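Local coordinates for ankyrin repeat-containing protein YAR1 (Saccharomyces cerevisiae, PDB 4BSZ), which is an ankyrin-repeat protein required for a normal rate of cell proliferation and binds unfolded protein, at residues L10-R23 / T45-A59. Sequence-based numbering, arbitrary orientation.
Sequences LDQEDQDTIILDAR and TCKESESDSTALHMA
Helix 12-23 and helix 55-59 run side by side in nearly the same direction, 26° apart with axes 7.7 Å apart at closest approach, and the extended residues 46-48 lie across the N-terminal half of helix 12-23. Helices stacked nearly parallel, with loops between them, are characteristic of the ankyrin fold; segment 45-59 leads into the ankyrin repeat that begins at Ser-51.

Small residues let the helices close: Ala-22 CB meets Ala-55 CB at 3.8 Å. Met-58 CB lies over the backbone of Arg-23. Ile-19, buried, packs on both the loop and helix 55-59. With its CG1 between the backbone N and carbonyl carbon (chi1 85°), the two branches part: CG2 faces Cys-46 and Ala-55, while CD1 packs on Glu-48 CB at 3.6 Å and on Met-58 CE at 3.7 Å. The thiol of Cys-46 turns toward Ile-18, an apolar role for sulfur.

Glutamine suits position 15 because its amide both gives and accepts. Gln-15 OE1 takes the N-H of Lys-47 in a nearly straight bond (3.0 Å, 172°), and its NE2 reaches back to Leu-10 O, which fixes the amide's rotation. Gln-12, bent at chi2, serves here as a donor, bringing NE2 to Lys-47 O (3.0 Å) in the carbonyl plane. Ser-49 OG adds a weak bond to Asp-16 OD1. Beyond the contact, Lys-47 pairs with Glu-90 and Arg-23 with an acidic side chain of another protein's chain.

Both backbone polar groups of Lys-47 are thus matched by side chains, so hydrogen bonds probably set the loop's position, while apolar packing of Ile-18 and Ile-19 holds the loop and that of Ile-19 also helix 55-59.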
# COMPACT_ATOMS: atom_id res chain seq x y z
N LEU B 10 52.91 33.16 24.26
CA LEU B 10 53.10 31.76 23.91
C LEU B 10 53.13 31.51 22.41
O LEU B 10 52.13 31.70 21.73
CB LEU B 10 51.99 30.93 24.53
CG LEU B 10 52.24 29.44 24.62
CD1 LEU B 10 53.64 29.19 25.14
CD2 LEU B 10 51.22 28.82 25.55
N ASP B 11 54.27 31.04 21.91
CA ASP B 11 54.45 30.84 20.47
C ASP B 11 53.84 29.54 19.92
O ASP B 11 53.49 28.63 20.67
CB ASP B 11 55.93 30.94 20.07
CG ASP B 11 56.76 29.80 20.61
OD1 ASP B 11 56.57 29.44 21.79
OD2 ASP B 11 57.61 29.28 19.86
N GLN B 12 53.74 29.48 18.59
CA GLN B 12 53.06 28.40 17.88
C GLN B 12 53.65 27.02 18.16
O GLN B 12 52.92 26.05 18.35
CB GLN B 12 53.06 28.67 16.37
CG GLN B 12 52.20 27.71 15.56
CD GLN B 12 50.71 27.82 15.89
OE1 GLN B 12 50.07 28.83 15.59
NE2 GLN B 12 50.16 26.78 16.50
N GLU B 13 54.98 26.94 18.19
CA GLU B 13 55.68 25.67 18.37
C GLU B 13 55.35 25.03 19.72
O GLU B 13 55.25 23.81 19.84
CB GLU B 13 57.18 25.89 18.23
CG GLU B 13 57.99 24.61 18.10
CD GLU B 13 59.38 24.88 17.56
OE1 GLU B 13 59.70 26.05 17.28
OE2 GLU B 13 60.15 23.91 17.41
N ASP B 14 55.16 25.87 20.72
CA ASP B 14 54.85 25.39 22.06
C ASP B 14 53.35 25.18 22.25
O ASP B 14 52.94 24.39 23.09
CB ASP B 14 55.41 26.33 23.12
CG ASP B 14 56.91 26.24 23.24
OD1 ASP B 14 57.45 25.11 23.10
OD2 ASP B 14 57.56 27.28 23.48
N GLN B 15 52.54 25.89 21.47
CA GLN B 15 51.10 25.60 21.45
C GLN B 15 50.90 24.21 20.87
O GLN B 15 50.11 23.42 21.38
CB GLN B 15 50.33 26.65 20.64
CG GLN B 15 50.14 27.97 21.36
CD GLN B 15 49.38 28.99 20.53
OE1 GLN B 15 48.37 28.66 19.91
NE2 GLN B 15 49.86 30.23 20.51
N ASP B 16 51.65 23.91 19.80
CA ASP B 16 51.61 22.60 19.14
C ASP B 16 51.99 21.46 20.09
O ASP B 16 51.30 20.44 20.16
CB ASP B 16 52.52 22.58 17.91
CG ASP B 16 51.95 23.36 16.74
OD1 ASP B 16 50.70 23.40 16.60
OD2 ASP B 16 52.74 23.94 15.96
N THR B 17 53.10 21.64 20.81
CA THR B 17 53.56 20.64 21.77
C THR B 17 52.50 20.32 22.84
O THR B 17 52.27 19.15 23.18
CB THR B 17 54.86 21.08 22.45
OG1 THR B 17 55.90 21.21 21.46
CG2 THR B 17 55.28 20.08 23.52
N ILE B 18 51.86 21.36 23.36
CA ILE B 18 50.78 21.23 24.34
C ILE B 18 49.59 20.42 23.82
O ILE B 18 49.07 19.55 24.54
CB ILE B 18 50.30 22.62 24.80
CG1 ILE B 18 51.33 23.26 25.72
CG2 ILE B 18 48.95 22.51 25.50
CD1 ILE B 18 51.14 24.76 25.91
N ILE B 19 49.17 20.68 22.59
CA ILE B 19 48.02 19.96 22.03
C ILE B 19 48.39 18.59 21.47
O ILE B 19 47.52 17.72 21.37
CB ILE B 19 47.23 20.76 20.96
CG1 ILE B 19 47.87 20.60 19.59
CG2 ILE B 19 47.09 22.23 21.35
CD1 ILE B 19 46.90 20.80 18.48
N LEU B 20 49.65 18.38 21.11
CA LEU B 20 50.09 17.05 20.72
C LEU B 20 50.04 16.12 21.94
O LEU B 20 49.79 14.91 21.81
CB LEU B 20 51.50 17.10 20.13
CG LEU B 20 51.63 17.05 18.60
CD1 LEU B 20 50.86 18.19 17.93
CD2 LEU B 20 53.08 17.08 18.20
N ASP B 21 50.26 16.72 23.11
CA ASP B 21 50.21 16.01 24.40
C ASP B 21 48.80 15.73 24.85
O ASP B 21 48.54 14.73 25.52
CB ASP B 21 50.93 16.82 25.48
CG ASP B 21 52.42 16.67 25.42
OD1 ASP B 21 52.90 15.74 24.73
OD2 ASP B 21 53.11 17.48 26.07
N ALA B 22 47.88 16.63 24.53
CA ALA B 22 46.47 16.38 24.74
C ALA B 22 46.01 15.23 23.84
O ALA B 22 45.27 14.35 24.26
CB ALA B 22 45.66 17.63 24.46
N ARG B 23 46.48 15.25 22.60
CA ARG B 23 46.16 14.21 21.63
C ARG B 23 46.61 12.86 22.15
O ARG B 23 45.82 11.92 22.25
CB ARG B 23 46.85 14.53 20.30
CG ARG B 23 46.44 13.66 19.13
CD ARG B 23 47.10 14.17 17.85
NE ARG B 23 46.73 13.39 16.68
CZ ARG B 23 46.94 13.78 15.43
NH1 ARG B 23 47.51 14.95 15.18
NH2 ARG B 23 46.57 13.00 14.42
N THR B 45 43.94 29.20 24.98
CA THR B 45 44.36 29.96 23.80
C THR B 45 45.24 29.15 22.84
O THR B 45 45.53 29.60 21.73
CB THR B 45 45.08 31.29 24.18
OG1 THR B 45 46.48 31.06 24.41
CG2 THR B 45 44.44 31.90 25.42
N CYS B 46 45.66 27.95 23.26
CA CYS B 46 46.51 27.10 22.42
C CYS B 46 45.70 26.49 21.29
O CYS B 46 44.76 25.72 21.52
CB CYS B 46 47.14 25.98 23.24
SG CYS B 46 47.87 26.46 24.80
N LYS B 47 46.07 26.81 20.06
CA LYS B 47 45.34 26.32 18.90
C LYS B 47 46.33 25.78 17.88
O LYS B 47 47.43 26.32 17.74
CB LYS B 47 44.48 27.44 18.32
CG LYS B 47 43.44 27.95 19.32
CD LYS B 47 42.65 29.13 18.81
CE LYS B 47 41.54 29.50 19.79
NZ LYS B 47 40.73 30.67 19.32
N GLU B 48 45.95 24.71 17.18
CA GLU B 48 46.82 24.10 16.18
C GLU B 48 47.12 25.08 15.05
O GLU B 48 46.41 26.07 14.89
CB GLU B 48 46.20 22.80 15.62
CG GLU B 48 47.22 21.82 15.03
CD GLU B 48 46.60 20.50 14.59
OE1 GLU B 48 45.39 20.49 14.30
OE2 GLU B 48 47.31 19.48 14.53
N SER B 49 48.17 24.80 14.29
CA SER B 49 48.64 25.70 13.25
C SER B 49 47.63 25.79 12.10
O SER B 49 47.17 26.87 11.74
CB SER B 49 50.00 25.23 12.71
OG SER B 49 50.84 24.79 13.77
N GLU B 50 47.30 24.63 11.54
CA GLU B 50 46.47 24.56 10.34
C GLU B 50 44.99 24.71 10.65
O GLU B 50 44.30 25.50 10.01
CB GLU B 50 46.70 23.23 9.62
CG GLU B 50 48.16 22.86 9.38
CD GLU B 50 48.72 23.43 8.09
OE1 GLU B 50 48.55 24.65 7.84
OE2 GLU B 50 49.34 22.66 7.32
N SER B 51 44.51 23.96 11.64
CA SER B 51 43.08 23.79 11.83
C SER B 51 42.39 24.81 12.73
O SER B 51 41.20 25.09 12.54
CB SER B 51 42.79 22.38 12.34
OG SER B 51 43.55 22.11 13.51
N ASP B 52 43.13 25.36 13.70
CA ASP B 52 42.62 26.24 14.76
C ASP B 52 41.93 25.44 15.88
O ASP B 52 41.30 26.02 16.78
CB ASP B 52 41.71 27.37 14.22
CG ASP B 52 42.11 28.74 14.74
OD1 ASP B 52 43.31 28.97 14.95
OD2 ASP B 52 41.20 29.58 14.94
N SER B 53 42.08 24.12 15.82
CA SER B 53 41.51 23.20 16.81
C SER B 53 42.22 23.31 18.15
O SER B 53 43.44 23.38 18.21
CB SER B 53 41.61 21.76 16.32
OG SER B 53 41.05 21.62 15.03
N THR B 54 41.44 23.29 19.23
CA THR B 54 42.00 23.39 20.57
C THR B 54 42.45 22.04 21.13
O THR B 54 42.29 21.00 20.48
CB THR B 54 40.98 24.00 21.55
OG1 THR B 54 39.96 23.03 21.84
CG2 THR B 54 40.35 25.25 20.94
N ALA B 55 43.01 22.07 22.34
CA ALA B 55 43.44 20.85 23.01
C ALA B 55 42.23 20.01 23.41
O ALA B 55 42.30 18.79 23.48
CB ALA B 55 44.29 21.18 24.23
N LEU B 56 41.13 20.70 23.71
CA LEU B 56 39.88 20.02 23.99
C LEU B 56 39.49 19.14 22.80
O LEU B 56 39.12 17.99 22.98
CB LEU B 56 38.78 21.04 24.29
CG LEU B 56 37.48 20.47 24.85
CD1 LEU B 56 37.74 19.71 26.15
CD2 LEU B 56 36.46 21.57 25.06
N HIS B 57 39.60 19.68 21.59
CA HIS B 57 39.37 18.90 20.37
C HIS B 57 40.14 17.59 20.37
O HIS B 57 39.57 16.52 20.21
CB HIS B 57 39.78 19.71 19.14
CG HIS B 57 38.74 20.67 18.66
ND1 HIS B 57 38.74 22.00 19.03
CD2 HIS B 57 37.68 20.51 17.83
CE1 HIS B 57 37.72 22.61 18.44
NE2 HIS B 57 37.07 21.73 17.71
N MET B 58 41.45 17.68 20.54
CA MET B 58 42.31 16.51 20.43
C MET B 58 41.97 15.43 21.46
O MET B 58 41.80 14.26 21.10
CB MET B 58 43.77 16.94 20.59
CG MET B 58 44.16 18.07 19.66
SD MET B 58 44.33 17.50 17.96
CE MET B 58 44.00 19.00 17.04
N ALA B 59 41.88 15.82 22.72
CA ALA B 59 41.56 14.88 23.78
C ALA B 59 40.16 14.28 23.60
O ALA B 59 39.92 13.12 23.92
CB ALA B 59 41.69 15.55 25.15